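Local coordinates for DNA translocase coupling protein (Clostridium perfringens, PDB 6O1W) that probably binds ATP and DNA as the coupling protein of plasmid conjugation, the part modelled here including its FtsK/SpoIIIE-type motor domain, at residues A[161-166]-A[180-185]; A[229-234]-A[270-275]; A[240-245]-A[252-257]. All blocks are in the same frame, centred on the assembly; numbering follows the deposited sequence.

Contact 1: residues A[161-166]-A[180-185]; sequences YMVDFK and QVITEV. With BGC (beta-D-glucopyranose), chain E.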
loop_
_atom_site.group_PDB
_atom_site.type_symbol
_atom_site.label_atom_id
_atom_site.label_comp_id
_atom_site.label_asym_id
_atom_site.label_seq_id
_atom_site.Cartn_x
_atom_site.Cartn_y
_atom_site.Cartn_z
ATOM N N TYR A 161 17.046 -9.687 2.116
ATOM C CA TYR A 161 16.986 -10.651 1.025
ATOM C C TYR A 161 16.019 -10.082 0.001
ATOM O O TYR A 161 14.927 -9.630 0.356
ATOM C CB TYR A 161 16.547 -12.037 1.492
ATOM C CG TYR A 161 17.567 -12.694 2.385
ATOM C CD1 TYR A 161 18.714 -13.283 1.855
ATOM C CD2 TYR A 161 17.371 -12.768 3.754
ATOM C CE1 TYR A 161 19.637 -13.929 2.678
ATOM C CE2 TYR A 161 18.319 -13.343 4.589
ATOM C CZ TYR A 161 19.452 -13.924 4.049
ATOM O OH TYR A 161 20.376 -14.469 4.899
HETATM N N MSE A 162 16.444 -10.038 -1.261
HETATM C CA MSE A 162 15.603 -9.432 -2.287
HETATM C C MSE A 162 15.379 -10.412 -3.391
HETATM O O MSE A 162 16.319 -11.076 -3.827
HETATM C CB MSE A 162 16.233 -8.133 -2.782
HETATM C CG MSE A 162 16.249 -7.045 -1.720
HETATM SE SE MSE A 162 17.892 -5.983 -1.794
HETATM C CE MSE A 162 19.171 -7.204 -1.035
ATOM N N VAL A 163 14.120 -10.557 -3.801
ATOM C CA VAL A 163 13.739 -11.518 -4.830
ATOM C C VAL A 163 13.239 -10.800 -6.073
ATOM O O VAL A 163 12.253 -10.051 -6.001
ATOM C CB VAL A 163 12.685 -12.538 -4.299
ATOM C CG1 VAL A 163 12.270 -13.528 -5.396
ATOM C CG2 VAL A 163 13.209 -13.276 -3.073
ATOM N N ASP A 164 13.893 -11.067 -7.222
ATOM C CA ASP A 164 13.480 -10.508 -8.512
ATOM C C ASP A 164 13.875 -11.428 -9.632
ATOM O O ASP A 164 15.033 -11.436 -10.007
ATOM C CB ASP A 164 14.056 -9.090 -8.722
ATOM C CG ASP A 164 13.869 -8.486 -10.122
ATOM O OD1 ASP A 164 12.899 -8.871 -10.826
ATOM O OD2 ASP A 164 14.682 -7.639 -10.503
ATOM N N PHE A 165 12.903 -12.132 -10.230
ATOM C CA PHE A 165 13.144 -13.102 -11.301
ATOM C C PHE A 165 13.430 -12.470 -12.641
ATOM O O PHE A 165 13.787 -13.187 -13.566
ATOM C CB PHE A 165 12.009 -14.133 -11.396
ATOM C CG PHE A 165 11.965 -15.169 -10.278
ATOM C CD1 PHE A 165 12.742 -15.022 -9.129
ATOM C CD2 PHE A 165 11.096 -16.253 -10.348
ATOM C CE1 PHE A 165 12.687 -15.963 -8.096
ATOM C CE2 PHE A 165 11.017 -17.180 -9.294
ATOM C CZ PHE A 165 11.810 -17.023 -8.174
ATOM N N LYS A 166 13.334 -11.132 -12.753
ATOM C CA LYS A 166 13.672 -10.447 -14.001
ATOM C C LYS A 166 15.178 -10.128 -14.015
ATOM O O LYS A 166 15.589 -8.980 -14.207
ATOM C CB LYS A 166 12.782 -9.217 -14.240
ATOM C CG LYS A 166 11.324 -9.597 -14.446
ATOM C CD LYS A 166 10.364 -8.397 -14.465
ATOM C CE LYS A 166 10.014 -7.901 -13.075
ATOM N NZ LYS A 166 8.852 -6.972 -13.087
ATOM N N GLN A 180 21.508 -9.930 -0.258
ATOM C CA GLN A 180 21.521 -10.952 -1.294
ATOM C C GLN A 180 20.327 -10.756 -2.214
ATOM O O GLN A 180 19.183 -10.649 -1.741
ATOM C CB GLN A 180 21.397 -12.307 -0.625
ATOM C CG GLN A 180 22.350 -13.373 -1.103
ATOM C CD GLN A 180 22.106 -14.609 -0.270
ATOM O OE1 GLN A 180 22.636 -14.753 0.845
ATOM N NE2 GLN A 180 21.262 -15.506 -0.769
ATOM N N VAL A 181 20.598 -10.754 -3.518
ATOM C CA VAL A 181 19.580 -10.650 -4.565
ATOM C C VAL A 181 19.426 -12.034 -5.189
ATOM O O VAL A 181 20.390 -12.583 -5.687
ATOM C CB VAL A 181 19.885 -9.549 -5.637
ATOM C CG1 VAL A 181 18.736 -9.433 -6.654
ATOM C CG2 VAL A 181 20.174 -8.192 -4.986
ATOM N N ILE A 182 18.204 -12.588 -5.138
ATOM C CA ILE A 182 17.822 -13.885 -5.691
ATOM C C ILE A 182 17.091 -13.589 -7.002
ATOM O O ILE A 182 16.070 -12.902 -6.990
ATOM C CB ILE A 182 16.971 -14.659 -4.653
ATOM C CG1 ILE A 182 17.850 -15.226 -3.500
ATOM C CG2 ILE A 182 16.163 -15.770 -5.302
ATOM C CD1 ILE A 182 18.390 -14.190 -2.461
ATOM N N THR A 183 17.625 -14.101 -8.122
ATOM C CA THR A 183 17.126 -13.822 -9.469
ATOM C C THR A 183 16.487 -15.013 -10.214
ATOM O O THR A 183 16.043 -14.848 -11.359
ATOM C CB THR A 183 18.265 -13.239 -10.329
ATOM O OG1 THR A 183 19.231 -14.258 -10.521
ATOM C CG2 THR A 183 18.916 -12.022 -9.713
ATOM N N GLU A 184 16.507 -16.207 -9.620
ATOM C CA GLU A 184 15.936 -17.383 -10.282
ATOM C C GLU A 184 15.294 -18.310 -9.254
ATOM O O GLU A 184 15.595 -18.209 -8.075
ATOM C CB GLU A 184 16.973 -18.081 -11.220
ATOM C CG GLU A 184 17.723 -19.288 -10.655
ATOM C CD GLU A 184 18.881 -19.045 -9.710
ATOM O OE1 GLU A 184 19.423 -17.918 -9.686
ATOM O OE2 GLU A 184 19.269 -20.006 -9.009
ATOM N N VAL A 185 14.408 -19.192 -9.717
ATOM C CA VAL A 185 13.601 -20.107 -8.918
ATOM C C VAL A 185 14.445 -21.108 -8.078
ATOM O O VAL A 185 14.045 -21.407 -6.948
ATOM C CB VAL A 185 12.514 -20.804 -9.791
ATOM C CG1 VAL A 185 13.102 -21.843 -10.762
ATOM C CG2 VAL A 185 11.414 -21.400 -8.927
HETATM C C2 BGC E . 22.741 -17.620 4.497
HETATM C C3 BGC E . 22.941 -19.095 4.175
HETATM C C4 BGC E . 21.780 -19.606 3.331
HETATM C C5 BGC E . 21.612 -18.738 2.086
HETATM C C6 BGC E . 20.393 -19.102 1.274
HETATM C C1 BGC E . 22.575 -16.837 3.197
HETATM O O1 BGC E . 22.389 -15.489 3.472
HETATM O O2 BGC E . 23.847 -17.122 5.241
HETATM O O3 BGC E . 23.063 -19.846 5.376
HETATM O O4 BGC E . 21.997 -20.955 2.934
HETATM O O5 BGC E . 21.463 -17.358 2.467
HETATM O O6 BGC E . 20.247 -18.234 0.160
HETATM O O HOH W 1 14.644 -15.700 -13.609
#
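Met162 and Ile182 are tied together backbone to backbone where strand 159-163 pairs in parallel with strand 179-182, the outermost strand of the mixed sheet in this P-loop NTPase fold. Met162 N donates to Gln180 O at 2.8 Å, and Met162 O receives Ile182 N at an almost linear 176°. A third bond, Asp164 N to Ile182 O, closes this bonded, mostly buried half. On one face beta-branched Val163 and Ile182 suit the extended chain, and Val163 leans on Leu191 of helix 185-209. On the other, the selenomethionine at Met162 bends back until its CE lies 3.5 Å from Gln180 O.

At the start of the pairing a glucose sits at the edge of the Tyr161 ring, with OH 2.7 Å from sugar O1; Gln180 and Tyr194 complete the pocket. Past the strands Phe165 is also packed: CG anti to its carbonyl carbon (chi1 -73°) lays one ring face against the Glu184-Val185 peptide, CZ 3.6 Å from Val185 CA. A flat ring suits this start of helix 185-209, where OE2 of the N-cap Glu184 accepts from Ala187 N. The Thr183-Glu184 side is more exposed: there a water bridges the chains, donating to Phe165 O at 2.7 Å and to Thr183 O at 2.8 Å.

Contact 2: residues A[229-234]-A[270-275]; sequences IIVVID and TGINLC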
loop_
_atom_site.group_PDB
_atom_site.type_symbol
_atom_site.label_atom_id
_atom_site.label_comp_id
_atom_site.label_asym_id
_atom_site.label_seq_id
_atom_site.Cartn_x
_atom_site.Cartn_y
_atom_site.Cartn_z
ATOM N N ILE A 229 15.201 -9.871 9.891
ATOM C CA ILE A 229 15.400 -10.249 8.499
ATOM C C ILE A 229 14.247 -9.654 7.653
ATOM O O ILE A 229 13.080 -9.913 7.945
ATOM C CB ILE A 229 15.491 -11.792 8.305
ATOM C CG1 ILE A 229 16.751 -12.374 9.005
ATOM C CG2 ILE A 229 15.495 -12.130 6.807
ATOM C CD1 ILE A 229 16.728 -13.920 9.229
ATOM N N ILE A 230 14.574 -8.867 6.604
ATOM C CA ILE A 230 13.562 -8.336 5.694
ATOM C C ILE A 230 13.680 -9.038 4.343
ATOM O O ILE A 230 14.772 -9.175 3.794
ATOM C CB ILE A 230 13.520 -6.782 5.601
ATOM C CG1 ILE A 230 12.346 -6.320 4.654
ATOM C CG2 ILE A 230 14.895 -6.168 5.251
ATOM C CD1 ILE A 230 12.317 -4.878 4.214
ATOM N N VAL A 231 12.561 -9.547 3.852
ATOM C CA VAL A 231 12.491 -10.278 2.589
ATOM C C VAL A 231 11.608 -9.463 1.654
ATOM O O VAL A 231 10.423 -9.289 1.924
ATOM C CB VAL A 231 11.945 -11.713 2.783
ATOM C CG1 VAL A 231 12.038 -12.516 1.486
ATOM C CG2 VAL A 231 12.647 -12.433 3.932
ATOM N N VAL A 232 12.182 -8.960 0.581
ATOM C CA VAL A 232 11.446 -8.119 -0.356
ATOM C C VAL A 232 11.183 -8.935 -1.591
ATOM O O VAL A 232 12.123 -9.410 -2.218
ATOM C CB VAL A 232 12.183 -6.787 -0.682
ATOM C CG1 VAL A 232 11.314 -5.876 -1.574
ATOM C CG2 VAL A 232 12.589 -6.056 0.587
ATOM N N ILE A 233 9.913 -9.127 -1.917
ATOM C CA ILE A 233 9.524 -9.888 -3.096
ATOM C C ILE A 233 8.964 -8.836 -4.033
ATOM O O ILE A 233 7.891 -8.279 -3.783
ATOM C CB ILE A 233 8.502 -11.004 -2.703
ATOM C CG1 ILE A 233 9.152 -12.041 -1.723
ATOM C CG2 ILE A 233 7.877 -11.661 -3.935
ATOM C CD1 ILE A 233 8.167 -12.937 -0.978
ATOM N N ASP A 234 9.716 -8.527 -5.088
ATOM C CA ASP A 234 9.326 -7.517 -6.077
ATOM C C ASP A 234 8.009 -7.855 -6.755
ATOM O O ASP A 234 7.195 -6.960 -6.966
ATOM C CB ASP A 234 10.422 -7.325 -7.135
ATOM C CG ASP A 234 10.115 -6.172 -8.086
ATOM O OD1 ASP A 234 10.251 -4.990 -7.659
ATOM O OD2 ASP A 234 9.719 -6.447 -9.243
ATOM N N THR A 270 9.334 -13.678 15.508
ATOM C CA THR A 270 10.723 -14.027 15.160
ATOM C C THR A 270 11.517 -12.943 14.393
ATOM O O THR A 270 12.717 -13.117 14.157
ATOM C CB THR A 270 10.733 -15.342 14.401
ATOM O OG1 THR A 270 10.009 -15.155 13.203
ATOM C CG2 THR A 270 10.127 -16.512 15.206
ATOM N N GLY A 271 10.877 -11.836 14.026
ATOM C CA GLY A 271 11.595 -10.768 13.344
ATOM C C GLY A 271 12.008 -11.127 11.927
ATOM O O GLY A 271 13.070 -10.717 11.472
ATOM N N ILE A 272 11.178 -11.888 11.215
ATOM C CA ILE A 272 11.359 -12.180 9.798
ATOM C C ILE A 272 10.129 -11.557 9.106
ATOM O O ILE A 272 8.997 -12.033 9.299
ATOM C CB ILE A 272 11.552 -13.680 9.467
ATOM C CG1 ILE A 272 12.665 -14.329 10.346
ATOM C CG2 ILE A 272 11.790 -13.873 7.950
ATOM C CD1 ILE A 272 12.984 -15.756 10.114
ATOM N N ASN A 273 10.357 -10.504 8.295
ATOM C CA ASN A 273 9.302 -9.733 7.650
ATOM C C ASN A 273 9.260 -9.827 6.130
ATOM O O ASN A 273 10.275 -9.667 5.453
ATOM C CB ASN A 273 9.387 -8.263 8.090
ATOM C CG ASN A 273 9.565 -8.117 9.584
ATOM O OD1 ASN A 273 10.623 -7.757 10.057
ATOM N ND2 ASN A 273 8.546 -8.413 10.361
ATOM N N LEU A 274 8.064 -10.094 5.603
ATOM C CA LEU A 274 7.824 -10.185 4.153
ATOM C C LEU A 274 7.234 -8.880 3.635
ATOM O O LEU A 274 6.238 -8.416 4.195
ATOM C CB LEU A 274 6.870 -11.353 3.834
ATOM C CG LEU A 274 7.420 -12.741 4.110
ATOM C CD1 LEU A 274 6.306 -13.779 4.152
ATOM C CD2 LEU A 274 8.485 -13.130 3.098
ATOM N N CYS A 275 7.858 -8.286 2.606
ATOM C CA CYS A 275 7.401 -7.069 1.919
ATOM C C CYS A 275 7.169 -7.493 0.497
ATOM O O CYS A 275 8.131 -7.745 -0.248
ATOM C CB CYS A 275 8.415 -5.928 2.009
ATOM S SG CYS A 275 8.639 -5.264 3.680
#
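Ile229 and Asn273 meet in the parallel pairing of strand 229-233 with strand 272-278, two central strands of the P-loop NTPase sheet linked by a right-handed helical crossover. Five backbone hydrogen bonds, each 2.8 Å long, join them, starting with Ile229 N to Gly271 O and ending with Ile233 N to Cys275 O. Gly271 sits just before the strand at positive phi (70°), a turn that glycine makes easily.

Side chains alternate between two buried faces. On the Val231 and Leu274 face, the two lie alongside each other: Leu274 CD2 comes 3.8 Å from Val231 CB, then reaches Ile233 CD1 at 4.1 Å, so one methyl serves two residues. Farther along this face Ile229 CD1 meets Ile272 CG1. On the other face Cys275 has SG anti to its carbonyl carbon (chi1 -67°), swung back along the strand toward Ile230. Ile230 sends CG1 away from its own N (chi1 -177°) to bring CD1 up to that sulfur. Beta-branched residues suit an extended chain, and the small thiol suits a site beneath a helix.

Outside this shell, helix 185-209 covers the first face through Leu195 on Val231 and Phe192 on Ile233. Helix 142-155, which follows the P-loop, covers the second, with Leu146 and Ile149 on Cys275. The polar exception, Asn273, is satisfied at both ends of its amide: OD1 accepts from Arg228 NH1, and ND2 donates to Pro130 O.

Contact 3: residues A[240-245]-A[252-257]; sequences MDKTGV and KLVRIE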
loop_
_atom_site.group_PDB
_atom_site.type_symbol
_atom_site.label_atom_id
_atom_site.label_comp_id
_atom_site.label_asym_id
_atom_site.label_seq_id
_atom_site.Cartn_x
_atom_site.Cartn_y
_atom_site.Cartn_z
HETATM N N MSE A 240 3.891 -17.220 -7.217
HETATM C CA MSE A 240 2.542 -17.784 -7.087
HETATM C C MSE A 240 1.889 -18.224 -8.387
HETATM O O MSE A 240 1.176 -19.224 -8.371
HETATM C CB MSE A 240 1.609 -16.819 -6.342
HETATM C CG MSE A 240 2.036 -16.530 -4.923
HETATM SE SE MSE A 240 1.940 -18.080 -3.749
HETATM C CE MSE A 240 3.524 -17.698 -2.572
ATOM N N ASP A 241 2.069 -17.472 -9.486
ATOM C CA ASP A 241 1.459 -17.829 -10.766
ATOM C C ASP A 241 2.204 -18.996 -11.413
ATOM O O ASP A 241 3.315 -18.830 -11.922
ATOM C CB ASP A 241 1.331 -16.619 -11.703
ATOM C CG ASP A 241 0.475 -16.862 -12.931
ATOM O OD1 ASP A 241 0.616 -17.943 -13.558
ATOM O OD2 ASP A 241 -0.325 -15.967 -13.281
ATOM N N LYS A 242 1.560 -20.180 -11.392
ATOM C CA LYS A 242 2.096 -21.448 -11.896
ATOM C C LYS A 242 1.539 -21.892 -13.267
ATOM O O LYS A 242 1.920 -22.959 -13.743
ATOM C CB LYS A 242 1.784 -22.564 -10.865
ATOM C CG LYS A 242 2.332 -22.324 -9.463
ATOM C CD LYS A 242 1.663 -23.245 -8.425
ATOM C CE LYS A 242 1.237 -22.498 -7.172
ATOM N NZ LYS A 242 2.396 -21.911 -6.420
ATOM N N THR A 243 0.657 -21.100 -13.893
ATOM C CA THR A 243 -0.100 -21.466 -15.106
ATOM C C THR A 243 0.671 -22.079 -16.312
ATOM O O THR A 243 0.201 -23.099 -16.838
ATOM C CB THR A 243 -0.958 -20.311 -15.625
ATOM O OG1 THR A 243 -0.151 -19.164 -15.871
ATOM C CG2 THR A 243 -2.103 -19.968 -14.686
ATOM N N GLY A 244 1.768 -21.472 -16.769
ATOM C CA GLY A 244 2.456 -21.950 -17.974
ATOM C C GLY A 244 3.776 -22.681 -17.843
ATOM O O GLY A 244 4.399 -22.996 -18.858
ATOM N N VAL A 245 4.204 -22.978 -16.614
ATOM C CA VAL A 245 5.452 -23.707 -16.326
ATOM C C VAL A 245 5.277 -25.230 -16.491
ATOM O O VAL A 245 4.150 -25.718 -16.481
ATOM C CB VAL A 245 6.013 -23.348 -14.912
ATOM C CG1 VAL A 245 6.110 -21.838 -14.714
ATOM C CG2 VAL A 245 5.190 -23.988 -13.792
ATOM N N LYS A 252 8.346 -27.230 -7.724
ATOM C CA LYS A 252 9.292 -26.319 -7.090
ATOM C C LYS A 252 8.534 -25.077 -6.546
ATOM O O LYS A 252 8.720 -24.721 -5.382
ATOM C CB LYS A 252 10.349 -25.917 -8.114
ATOM C CG LYS A 252 11.512 -25.163 -7.546
ATOM C CD LYS A 252 12.687 -25.355 -8.465
ATOM C CE LYS A 252 13.940 -25.025 -7.726
ATOM N NZ LYS A 252 15.015 -26.001 -8.019
ATOM N N LEU A 253 7.656 -24.463 -7.369
ATOM C CA LEU A 253 6.827 -23.303 -6.958
ATOM C C LEU A 253 5.844 -23.668 -5.832
ATOM O O LEU A 253 5.610 -22.856 -4.948
ATOM C CB LEU A 253 6.077 -22.669 -8.150
ATOM C CG LEU A 253 6.942 -21.935 -9.205
ATOM C CD1 LEU A 253 6.080 -21.326 -10.294
ATOM C CD2 LEU A 253 7.813 -20.863 -8.584
ATOM N N VAL A 254 5.275 -24.890 -5.880
ATOM C CA VAL A 254 4.379 -25.432 -4.849
ATOM C C VAL A 254 5.167 -25.521 -3.537
ATOM O O VAL A 254 4.663 -25.094 -2.510
ATOM C CB VAL A 254 3.741 -26.797 -5.264
ATOM C CG1 VAL A 254 3.048 -27.492 -4.084
ATOM C CG2 VAL A 254 2.765 -26.612 -6.423
ATOM N N ARG A 255 6.405 -26.031 -3.586
ATOM C CA ARG A 255 7.285 -26.172 -2.421
ATOM C C ARG A 255 7.592 -24.792 -1.839
ATOM O O ARG A 255 7.413 -24.600 -0.648
ATOM C CB ARG A 255 8.566 -26.907 -2.833
ATOM C CG ARG A 255 9.103 -27.902 -1.810
ATOM C CD ARG A 255 9.745 -29.117 -2.477
ATOM N NE ARG A 255 10.807 -28.753 -3.418
ATOM C CZ ARG A 255 10.935 -29.247 -4.647
ATOM N NH1 ARG A 255 10.086 -30.160 -5.096
ATOM N NH2 ARG A 255 11.918 -28.834 -5.435
ATOM N N ILE A 256 7.943 -23.806 -2.698
ATOM C CA ILE A 256 8.197 -22.410 -2.308
ATOM C C ILE A 256 6.953 -21.765 -1.665
ATOM O O ILE A 256 7.103 -21.013 -0.689
ATOM C CB ILE A 256 8.721 -21.572 -3.498
ATOM C CG1 ILE A 256 10.126 -22.042 -3.901
ATOM C CG2 ILE A 256 8.700 -20.048 -3.164
ATOM C CD1 ILE A 256 10.598 -21.582 -5.333
ATOM N N GLU A 257 5.741 -22.008 -2.250
ATOM C CA GLU A 257 4.475 -21.471 -1.718
ATOM C C GLU A 257 4.229 -22.030 -0.294
ATOM O O GLU A 257 3.784 -21.285 0.590
ATOM C CB GLU A 257 3.303 -21.792 -2.658
ATOM C CG GLU A 257 1.923 -21.544 -2.060
ATOM C CD GLU A 257 0.729 -21.882 -2.933
ATOM O OE1 GLU A 257 0.841 -22.784 -3.797
ATOM O OE2 GLU A 257 -0.334 -21.251 -2.735
#
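Two successive bends near the end of Lys242, the last at chi4 -63°, turn its ammonium group toward Glu257, whose own chain is nearly straight beyond CG, with CG anti to the backbone N (chi1 168°). The two side chains lie roughly perpendicular and form a salt bridge, Lys242 NZ to Glu257 OE1, at 3.2 Å. The nitrogen approaches from well above the carboxylate plane, 62° out of it, rather than through the carboxylate edge.

This is a helix-loop-helix connection: the loop after the short helix 237-240 folds back on helix 247-266. The aliphatic part of Lys242 packs as well. Its CG rests 4.0 Å from Leu253 CD1 as the two side chains run antiparallel alongside one another, while CD touches Val254 CG2. A long lysine suits this place because it can pack along its stem and still reach an acid one helical turn beyond Leu253. Val245 CG1 meets the same leucine methyl from the far end of the loop. The selenomethionine at Met240 lies across Glu257, its SE 3.9 Å from CG of the glutamate.

Asp241 OD1 accepts Thr243 N in an Asx turn and also Thr243 OG1, at 2.7 Å, two bonds consistent with a fixed start of the loop. A type I turn from Lys242 to Val245 overlaps it. With the ammonium off the carboxylate plane and the distance rather long, the ion pair is probably held mainly by charge attraction, while the apolar contacts of Lys242 with Leu253 and Val254 hold its stem.

How the contacts relate
All three contacts lie in the same FtsK/SpoIIIE family region. Contacts 1 and 2, with centres about 13 Å apart, share one sheet: strands 159-163 and 229-233 are neighbours, probably joined by hydrogen bonds such as Val163 N to Val232 O at 2.8 Å. Contact 3 meets contact 1 through Val185, whose CG2 packs 3.7 Å from Leu253 CD2, but does not touch contact 2. Near the sheet lies the ATP site, empty here: the side chain of Lys142, an observed ATP contact, is about 9 Å from that of Ile233, and that of Ser143, a predicted one, about 8 Å from that of Val232. One of the bound glucoses sits at contact 1, against Tyr161 and Gln180.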